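Side-chain contacts in AGR_C_1268p (Agrobacterium tumefaciens str. C58, PDB 2GHS), which probably binds a divalent metal ion and may hydrolyse sugar lactones, as a regucalcin-like member of the SMP-30 family of gluconolactonases: residues H242-R247 / G251-Y256; G61-F66 / R285-S290. All blocks are in the same frame, centred on the assembly; numbering follows the deposited sequence.

Contact 1: H242-R247 / G251-Y256; sequences HIWNAR and GAVDRY
R255 reaches H242 and W244 together with one extended side chain. Its CG stands anti to the backbone N (chi1 177°), and the straight chain lays CD over the indole six-membered ring of W244, 3.8 Å from the centroid, a CH-pi contact. The guanidinium follows over the indole rim, one face against W244 CZ2, the planes 20° apart, while R255 NE donates to H242 ND1 at 3.0 Å, tilted from both planes. W244 NE1 is hydrogen-bonded to D238.

On the face carrying N245, R247, D254 and Y256, polar groups converge on one water, which donates to N245 OD1 and D254 OD2 (2.8 Å each) and accepts from R247 NH1 (2.9 Å) and Y256 OH (2.6 Å). It bridges R247 NH1 and D254 OD2, at 4.5 Å too distant for a salt bridge; R247 NE and NH2 bond to backbone O of K229 and I228, D254 OD1 forms a salt bridge with R265, and N245 ND2 bonds to S235.

Backbone bonds hold the register: I243 and Y256, like N245 and D254, exchange reciprocal N-H to O bonds. The strand axes run 152° apart. This is an antiparallel beta hairpin within a propeller blade, A246 lying beside D233, the predicted catalytic residue.

Contact 2: G61-F66 / R285-S290; sequences GTAWWF and RLLVTS
A63 and L287 make the closest approach between 61-66 and 285-290, with A63 CB 3.9 Å from L287 CD1. L287 extends its CG anti to the backbone N (chi1 176°), which directs the branch toward 61-66, and the same CD1 methyl also meets W65 CZ3 at 4.3 Å, obliquely to the ring. One leucine methyl therefore serves both alternate residues of the facing strand. The second point of packing is W65 against T289: the threonine methyl CG2 lies over one face of the indole, 4.2 Å from W65 CG. T289 turns its two branches to different tasks, since OG1 is hydrogen-bonded to T274 and to the backbone of C275 while CG2 is left for the tryptophan.

Away from these three pairs the contact is loose. Only 138 Å² is buried in total. W64 and F66 point away from 285-290, W64 packing on L73 of strand 72-77. Strand 285-290 runs out to solvent at R285. P54 of strand 51-57 touches W65, L287 and T289, so the interface is completed by a third strand.

The segment axes come no closer than 9.4 Å and no hydrogen bond crosses, as expected of strands from separate antiparallel sheets that meet side chain to side chain; their N-to-C directions differ by 18°. Such apolar packing between adjacent blades is characteristic of a beta-propeller; here it lies close to E52, a predicted metal ligand.

Overall arrangement
All four touching residues of contact 2 are buried, whereas contact 1, though mostly buried, is partly exposed at H242 and R255. Contact 1 lies within one sheet, where neighbouring strands share 654 Å² and a ladder of backbone bonds; contact 2 spans two sheets, through side chains alone. Both use a tryptophan, but contact 1 adds charged and water-mediated polar groups, while contact 2 sets methyls against an indole and an alanine. Along the chain, the hairpin of contact 1 is nested inside the long loop closed by contact 2. The two meet directly, V253 CG2 lying 3.9 Å from V288 CG2 and W244 CE3 the same distance from L286 CD2. Strand 285-290 thus packs on 61-66 by one face and on the hairpin by the other.

Contact 1: H242-R247 / G251-Y256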
ATOM      1  N   HIS A 242      -8.745 -12.251  -6.389  1.00  9.47           N
ATOM      2  CA  HIS A 242      -9.265 -10.964  -6.875  1.00 10.57           C
ATOM      3  C   HIS A 242      -8.364  -9.853  -6.403  1.00  9.33           C
ATOM      4  O   HIS A 242      -7.876  -9.858  -5.265  1.00 10.73           O
ATOM      5  CB  HIS A 242     -10.693 -10.696  -6.377  1.00  9.46           C
ATOM      6  CG  HIS A 242     -11.742 -11.539  -7.032  1.00  8.94           C
ATOM      7  ND1 HIS A 242     -13.092 -11.189  -7.050  1.00 11.46           N
ATOM      8  CD2 HIS A 242     -11.662 -12.759  -7.608  1.00  9.01           C
ATOM      9  CE1 HIS A 242     -13.771 -12.126  -7.676  1.00 11.76           C
ATOM     10  NE2 HIS A 242     -12.934 -13.095  -8.023  1.00 11.52           N
ATOM     11  N   ILE A 243      -8.209  -8.829  -7.244  1.00  8.53           N
ATOM     12  CA  ILE A 243      -7.452  -7.614  -6.902  1.00  9.18           C
ATOM     13  C   ILE A 243      -8.425  -6.528  -6.474  1.00  9.62           C
ATOM     14  O   ILE A 243      -9.424  -6.277  -7.151  1.00  9.48           O
ATOM     15  CB  ILE A 243      -6.576  -7.178  -8.101  1.00 11.39           C
ATOM     16  CG1 ILE A 243      -5.510  -8.257  -8.385  1.00 13.37           C
ATOM     17  CG2 ILE A 243      -6.019  -5.777  -7.858  1.00 13.27           C
ATOM     18  CD1 ILE A 243      -4.709  -8.004  -9.592  1.00 22.89           C
ATOM     19  N   TRP A 244      -8.123  -5.893  -5.334  1.00  8.28           N
ATOM     20  CA  TRP A 244      -8.899  -4.817  -4.799  1.00  9.57           C
ATOM     21  C   TRP A 244      -7.993  -3.582  -4.820  1.00  9.33           C
ATOM     22  O   TRP A 244      -6.990  -3.552  -4.113  1.00  9.17           O
ATOM     23  CB  TRP A 244      -9.324  -5.125  -3.363  1.00 10.98           C
ATOM     24  CG  TRP A 244     -10.240  -6.317  -3.210  1.00  8.67           C
ATOM     25  CD1 TRP A 244      -9.940  -7.619  -3.432  1.00  9.85           C
ATOM     26  CD2 TRP A 244     -11.618  -6.276  -2.831  1.00  7.76           C
ATOM     27  NE1 TRP A 244     -11.053  -8.404  -3.170  1.00 10.60           N
ATOM     28  CE2 TRP A 244     -12.086  -7.593  -2.799  1.00  9.20           C
ATOM     29  CE3 TRP A 244     -12.487  -5.254  -2.458  1.00  8.55           C
ATOM     30  CZ2 TRP A 244     -13.416  -7.922  -2.424  1.00  8.71           C
ATOM     31  CZ3 TRP A 244     -13.807  -5.574  -2.076  1.00  8.63           C
ATOM     32  CH2 TRP A 244     -14.246  -6.892  -2.089  1.00  7.18           C
ATOM     33  N   ASN A 245      -8.319  -2.621  -5.672  1.00  7.81           N
ATOM     34  CA  ASN A 245      -7.461  -1.467  -6.005  1.00  8.58           C
ATOM     35  C   ASN A 245      -8.115  -0.142  -5.627  1.00  8.80           C
ATOM     36  O   ASN A 245      -9.244   0.147  -6.088  1.00  9.41           O
ATOM     37  CB  ASN A 245      -7.171  -1.463  -7.519  1.00  8.84           C
ATOM     38  CG  ASN A 245      -6.403  -0.257  -7.954  1.00 10.58           C
ATOM     39  OD1 ASN A 245      -6.890   0.547  -8.774  1.00 11.41           O
ATOM     40  ND2 ASN A 245      -5.186  -0.108  -7.428  1.00  9.68           N
ATOM     41  N   ALA A 246      -7.418   0.659  -4.826  1.00  9.80           N
ATOM     42  CA  ALA A 246      -7.844   2.019  -4.501  1.00 10.61           C
ATOM     43  C   ALA A 246      -7.659   2.895  -5.742  1.00 10.59           C
ATOM     44  O   ALA A 246      -6.589   2.903  -6.343  1.00 11.06           O
ATOM     45  CB  ALA A 246      -7.036   2.570  -3.345  1.00 10.61           C
ATOM     46  N   ARG A 247      -8.694   3.631  -6.126  1.00  9.02           N
ATOM     47  CA  ARG A 247      -8.665   4.442  -7.334  1.00  9.93           C
ATOM     48  C   ARG A 247      -8.631   5.908  -6.914  1.00  9.58           C
ATOM     49  O   ARG A 247      -9.630   6.461  -6.452  1.00 10.29           O
ATOM     50  CB  ARG A 247      -9.892   4.158  -8.219  1.00 11.87           C
ATOM     51  CG  ARG A 247      -9.910   4.864  -9.574  1.00 19.32           C
ATOM     52  CD  ARG A 247      -9.408   3.959 -10.616  1.00 16.19           C
ATOM     53  NE  ARG A 247      -9.233   4.480 -11.964  1.00 11.77           N
ATOM     54  CZ  ARG A 247      -8.737   3.725 -12.935  1.00 12.15           C
ATOM     55  NH1 ARG A 247      -8.527   2.436 -12.690  1.00 10.60           N
ATOM     56  NH2 ARG A 247      -8.533   4.210 -14.141  1.00 15.49           N
ATOM     57  N   GLY A 251     -12.869   8.049  -5.206  1.00 10.88           N
ATOM     58  CA  GLY A 251     -13.477   7.641  -3.918  1.00  9.19           C
ATOM     59  C   GLY A 251     -14.009   6.216  -4.006  1.00  8.79           C
ATOM     60  O   GLY A 251     -15.220   5.945  -3.812  1.00  9.44           O
ATOM     61  N   ALA A 252     -13.105   5.314  -4.350  1.00  8.24           N
ATOM     62  CA  ALA A 252     -13.483   3.927  -4.689  1.00  9.81           C
ATOM     63  C   ALA A 252     -12.384   2.941  -4.475  1.00  9.92           C
ATOM     64  O   ALA A 252     -11.191   3.272  -4.659  1.00 10.81           O
ATOM     65  CB  ALA A 252     -13.887   3.873  -6.120  1.00 14.94           C
ATOM     66  N   VAL A 253     -12.798   1.718  -4.141  1.00 10.84           N
ATOM     67  CA  VAL A 253     -11.975   0.543  -4.286  1.00 10.10           C
ATOM     68  C   VAL A 253     -12.642  -0.310  -5.373  1.00  8.70           C
ATOM     69  O   VAL A 253     -13.845  -0.617  -5.289  1.00  9.54           O
ATOM     70  CB  VAL A 253     -11.837  -0.243  -2.944  1.00 11.63           C
ATOM     71  CG1 VAL A 253     -11.006  -1.537  -3.131  1.00 13.10           C
ATOM     72  CG2 VAL A 253     -11.150   0.637  -1.902  1.00 12.92           C
ATOM     73  N   ASP A 254     -11.871  -0.593  -6.414  1.00  7.80           N
ATOM     74  CA  ASP A 254     -12.322  -1.402  -7.536  1.00  9.18           C
ATOM     75  C   ASP A 254     -11.873  -2.841  -7.328  1.00  9.38           C
ATOM     76  O   ASP A 254     -10.706  -3.108  -6.983  1.00 11.23           O
ATOM     77  CB  ASP A 254     -11.726  -0.849  -8.823  1.00  8.65           C
ATOM     78  CG  ASP A 254     -12.395   0.435  -9.243  1.00 13.24           C
ATOM     79  OD1 ASP A 254     -13.663   0.511  -9.095  1.00 11.51           O
ATOM     80  OD2 ASP A 254     -11.695   1.368  -9.703  1.00 12.26           O
ATOM     81  N   ARG A 255     -12.772  -3.762  -7.620  1.00  6.73           N
ATOM     82  CA  ARG A 255     -12.492  -5.184  -7.533  1.00  7.21           C
ATOM     83  C   ARG A 255     -12.536  -5.833  -8.931  1.00  8.31           C
ATOM     84  O   ARG A 255     -13.467  -5.640  -9.719  1.00  8.30           O
ATOM     85  CB  ARG A 255     -13.500  -5.833  -6.613  1.00  6.84           C
ATOM     86  CG  ARG A 255     -13.402  -7.322  -6.451  1.00  8.50           C
ATOM     87  CD  ARG A 255     -14.598  -7.823  -5.617  1.00 10.17           C
ATOM     88  NE  ARG A 255     -14.611  -9.272  -5.355  1.00  8.98           N
ATOM     89  CZ  ARG A 255     -15.580  -9.847  -4.667  1.00  8.52           C
ATOM     90  NH1 ARG A 255     -16.582  -9.125  -4.185  1.00  9.18           N
ATOM     91  NH2 ARG A 255     -15.555 -11.137  -4.451  1.00  8.58           N
ATOM     92  N   TYR A 256     -11.470  -6.570  -9.180  1.00  6.79           N
ATOM     93  CA  TYR A 256     -11.251  -7.331 -10.426  1.00  7.12           C
ATOM     94  C   TYR A 256     -11.136  -8.814 -10.200  1.00  9.52           C
ATOM     95  O   TYR A 256     -10.404  -9.257  -9.298  1.00 10.32           O
ATOM     96  CB  TYR A 256      -9.969  -6.849 -11.051  1.00  8.86           C
ATOM     97  CG  TYR A 256      -9.950  -5.341 -11.353  1.00  8.59           C
ATOM     98  CD1 TYR A 256      -9.492  -4.413 -10.409  1.00  9.61           C
ATOM     99  CD2 TYR A 256     -10.385  -4.860 -12.577  1.00 11.62           C
ATOM    100  CE1 TYR A 256      -9.483  -3.040 -10.695  1.00 10.43           C
ATOM    101  CE2 TYR A 256     -10.363  -3.490 -12.860  1.00 11.21           C
ATOM    102  CZ  TYR A 256      -9.918  -2.587 -11.924  1.00 10.09           C
ATOM    103  OH  TYR A 256      -9.891  -1.218 -12.219  1.00 13.42           O
TER
HETATM  104  O   HOH W   1      -9.126   0.612 -10.476  1.00 12.06           O

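Contact 2: G61-F66 / R285-S290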
ATOM      1  N   GLY A  61      -3.549  -7.077  17.148  1.00 11.01           N
ATOM      2  CA  GLY A  61      -4.831  -6.520  16.710  1.00  9.81           C
ATOM      3  C   GLY A  61      -4.708  -5.050  16.394  1.00  8.33           C
ATOM      4  O   GLY A  61      -5.598  -4.257  16.692  1.00 10.69           O
ATOM      5  N   THR A  62      -3.616  -4.703  15.733  1.00  5.74           N
ATOM      6  CA  THR A  62      -3.250  -3.296  15.482  1.00  6.19           C
ATOM      7  C   THR A  62      -3.056  -2.998  13.964  1.00  7.07           C
ATOM      8  O   THR A  62      -2.358  -3.729  13.267  1.00  8.64           O
ATOM      9  CB  THR A  62      -1.956  -2.934  16.244  1.00  7.69           C
ATOM     10  OG1 THR A  62      -2.151  -3.159  17.646  1.00  9.84           O
ATOM     11  CG2 THR A  62      -1.598  -1.492  16.048  1.00 12.62           C
ATOM     12  N   ALA A  63      -3.741  -1.976  13.476  1.00  6.76           N
ATOM     13  CA  ALA A  63      -3.531  -1.458  12.141  1.00  5.89           C
ATOM     14  C   ALA A  63      -2.476  -0.369  12.195  1.00  9.02           C
ATOM     15  O   ALA A  63      -2.448   0.452  13.101  1.00  7.34           O
ATOM     16  CB  ALA A  63      -4.858  -0.910  11.587  1.00  8.89           C
ATOM     17  N   TRP A  64      -1.629  -0.360  11.182  1.00  8.03           N
ATOM     18  CA  TRP A  64      -0.574   0.607  11.030  1.00  8.12           C
ATOM     19  C   TRP A  64      -0.705   1.262   9.648  1.00  7.32           C
ATOM     20  O   TRP A  64      -1.100   0.606   8.670  1.00 10.09           O
ATOM     21  CB  TRP A  64       0.775  -0.099  11.122  1.00  8.49           C
ATOM     22  CG  TRP A  64       1.071  -0.758  12.436  1.00  8.68           C
ATOM     23  CD1 TRP A  64       0.754  -2.024  12.794  1.00  9.95           C
ATOM     24  CD2 TRP A  64       1.807  -0.199  13.523  1.00  7.24           C
ATOM     25  NE1 TRP A  64       1.225  -2.280  14.064  1.00 11.46           N
ATOM     26  CE2 TRP A  64       1.888  -1.164  14.517  1.00  8.63           C
ATOM     27  CE3 TRP A  64       2.427   1.038  13.739  1.00  8.28           C
ATOM     28  CZ2 TRP A  64       2.548  -0.930  15.732  1.00 12.40           C
ATOM     29  CZ3 TRP A  64       3.088   1.270  14.954  1.00  9.24           C
ATOM     30  CH2 TRP A  64       3.136   0.281  15.925  1.00 10.67           C
ATOM     31  N   TRP A  65      -0.382   2.554   9.555  1.00  6.83           N
ATOM     32  CA  TRP A  65      -0.265   3.212   8.240  1.00  8.19           C
ATOM     33  C   TRP A  65       0.623   4.431   8.366  1.00  7.66           C
ATOM     34  O   TRP A  65       1.051   4.786   9.484  1.00  8.50           O
ATOM     35  CB  TRP A  65      -1.636   3.587   7.651  1.00  6.52           C
ATOM     36  CG  TRP A  65      -2.420   4.580   8.408  1.00  8.79           C
ATOM     37  CD1 TRP A  65      -2.382   5.943   8.264  1.00  9.67           C
ATOM     38  CD2 TRP A  65      -3.403   4.305   9.402  1.00  6.28           C
ATOM     39  NE1 TRP A  65      -3.278   6.521   9.127  1.00  8.95           N
ATOM     40  CE2 TRP A  65      -3.921   5.534   9.830  1.00  7.50           C
ATOM     41  CE3 TRP A  65      -3.891   3.121   9.978  1.00  9.07           C
ATOM     42  CZ2 TRP A  65      -4.884   5.631  10.820  1.00  8.39           C
ATOM     43  CZ3 TRP A  65      -4.874   3.216  10.960  1.00 10.74           C
ATOM     44  CH2 TRP A  65      -5.344   4.468  11.371  1.00  9.47           C
ATOM     45  N   PHE A  66       0.922   5.069   7.234  1.00  6.01           N
ATOM     46  CA  PHE A  66       1.739   6.240   7.252  1.00  5.31           C
ATOM     47  C   PHE A  66       1.002   7.491   6.807  1.00  7.73           C
ATOM     48  O   PHE A  66       0.056   7.437   6.044  1.00  8.60           O
ATOM     49  CB  PHE A  66       2.961   6.052   6.322  1.00  7.98           C
ATOM     50  CG  PHE A  66       3.867   4.947   6.724  1.00  6.35           C
ATOM     51  CD1 PHE A  66       3.642   3.649   6.257  1.00  9.69           C
ATOM     52  CD2 PHE A  66       4.958   5.197   7.520  1.00  9.58           C
ATOM     53  CE1 PHE A  66       4.498   2.605   6.626  1.00  9.30           C
ATOM     54  CE2 PHE A  66       5.805   4.181   7.910  1.00  7.05           C
ATOM     55  CZ  PHE A  66       5.571   2.879   7.471  1.00  8.39           C
ATOM     56  N   ARG A 285     -12.197  -7.923   6.992  1.00  5.62           N
ATOM     57  CA  ARG A 285     -12.645  -6.551   6.804  0.50  6.07           C
ATOM     58  C   ARG A 285     -11.635  -5.772   5.991  1.00  5.67           C
ATOM     59  O   ARG A 285     -10.447  -6.152   5.919  1.00  7.03           O
ATOM     60  CB  ARG A 285     -12.831  -5.844   8.156  0.50  7.77           C
ATOM     61  CG  ARG A 285     -13.616  -6.624   9.156  0.50 10.61           C
ATOM     62  CD  ARG A 285     -15.067  -6.734   8.766  0.50 11.24           C
ATOM     63  NE  ARG A 285     -15.779  -7.496   9.790  0.50  7.03           N
ATOM     64  CZ  ARG A 285     -16.183  -8.759   9.685  0.50  5.11           C
ATOM     65  NH1 ARG A 285     -16.043  -9.478   8.559  0.50  2.74           N
ATOM     66  NH2 ARG A 285     -16.785  -9.294  10.720  0.50  5.43           N
ATOM     67  N   LEU A 286     -12.091  -4.680   5.372  1.00  5.92           N
ATOM     68  CA  LEU A 286     -11.213  -3.922   4.505  1.00  8.19           C
ATOM     69  C   LEU A 286     -11.095  -2.482   4.979  1.00  8.40           C
ATOM     70  O   LEU A 286     -12.080  -1.751   4.998  1.00  9.35           O
ATOM     71  CB  LEU A 286     -11.674  -4.000   3.047  1.00  9.03           C
ATOM     72  CG  LEU A 286     -10.571  -3.687   2.038  1.00 10.45           C
ATOM     73  CD1 LEU A 286      -9.542  -4.826   1.926  1.00 12.29           C
ATOM     74  CD2 LEU A 286     -11.139  -3.325   0.681  1.00 11.16           C
ATOM     75  N   LEU A 287      -9.891  -2.132   5.405  1.00  8.59           N
ATOM     76  CA  LEU A 287      -9.506  -0.734   5.722  1.00  8.35           C
ATOM     77  C   LEU A 287      -9.081  -0.008   4.450  1.00  7.42           C
ATOM     78  O   LEU A 287      -8.471  -0.645   3.579  1.00  7.81           O
ATOM     79  CB  LEU A 287      -8.364  -0.767   6.768  1.00  8.38           C
ATOM     80  CG  LEU A 287      -7.704   0.546   7.220  1.00 10.86           C
ATOM     81  CD1 LEU A 287      -7.077   0.326   8.573  1.00 12.48           C
ATOM     82  CD2 LEU A 287      -6.642   1.012   6.242  1.00 13.45           C
ATOM     83  N   VAL A 288      -9.368   1.300   4.339  1.00  8.62           N
ATOM     84  CA  VAL A 288      -9.043   2.100   3.149  1.00  7.25           C
ATOM     85  C   VAL A 288      -8.545   3.457   3.619  1.00  7.31           C
ATOM     86  O   VAL A 288      -9.246   4.137   4.367  1.00  8.23           O
ATOM     87  CB  VAL A 288     -10.291   2.308   2.258  1.00 10.35           C
ATOM     88  CG1 VAL A 288      -9.916   3.036   1.031  1.00 11.62           C
ATOM     89  CG2 VAL A 288     -10.961   0.959   1.942  1.00 10.27           C
ATOM     90  N   THR A 289      -7.308   3.802   3.261  1.00  7.14           N
ATOM     91  CA  THR A 289      -6.738   5.114   3.490  1.00  6.25           C
ATOM     92  C   THR A 289      -7.072   6.068   2.360  1.00  6.50           C
ATOM     93  O   THR A 289      -7.387   5.677   1.218  1.00  6.60           O
ATOM     94  CB  THR A 289      -5.208   5.067   3.662  1.00  7.60           C
ATOM     95  OG1 THR A 289      -4.613   4.302   2.613  1.00  7.91           O
ATOM     96  CG2 THR A 289      -4.855   4.392   4.977  1.00  9.31           C
ATOM     97  N   SER A 290      -6.934   7.339   2.686  1.00  4.20           N
ATOM     98  CA  SER A 290      -7.145   8.405   1.712  1.00  4.32           C
ATOM     99  C   SER A 290      -6.235   9.621   1.996  1.00  5.96           C
ATOM    100  O   SER A 290      -5.441   9.628   2.936  1.00  8.81           O
ATOM    101  CB  SER A 290      -8.620   8.834   1.650  1.00  5.99           C
ATOM    102  OG  SER A 290      -9.035   9.499   2.834  1.00  7.31           O
TER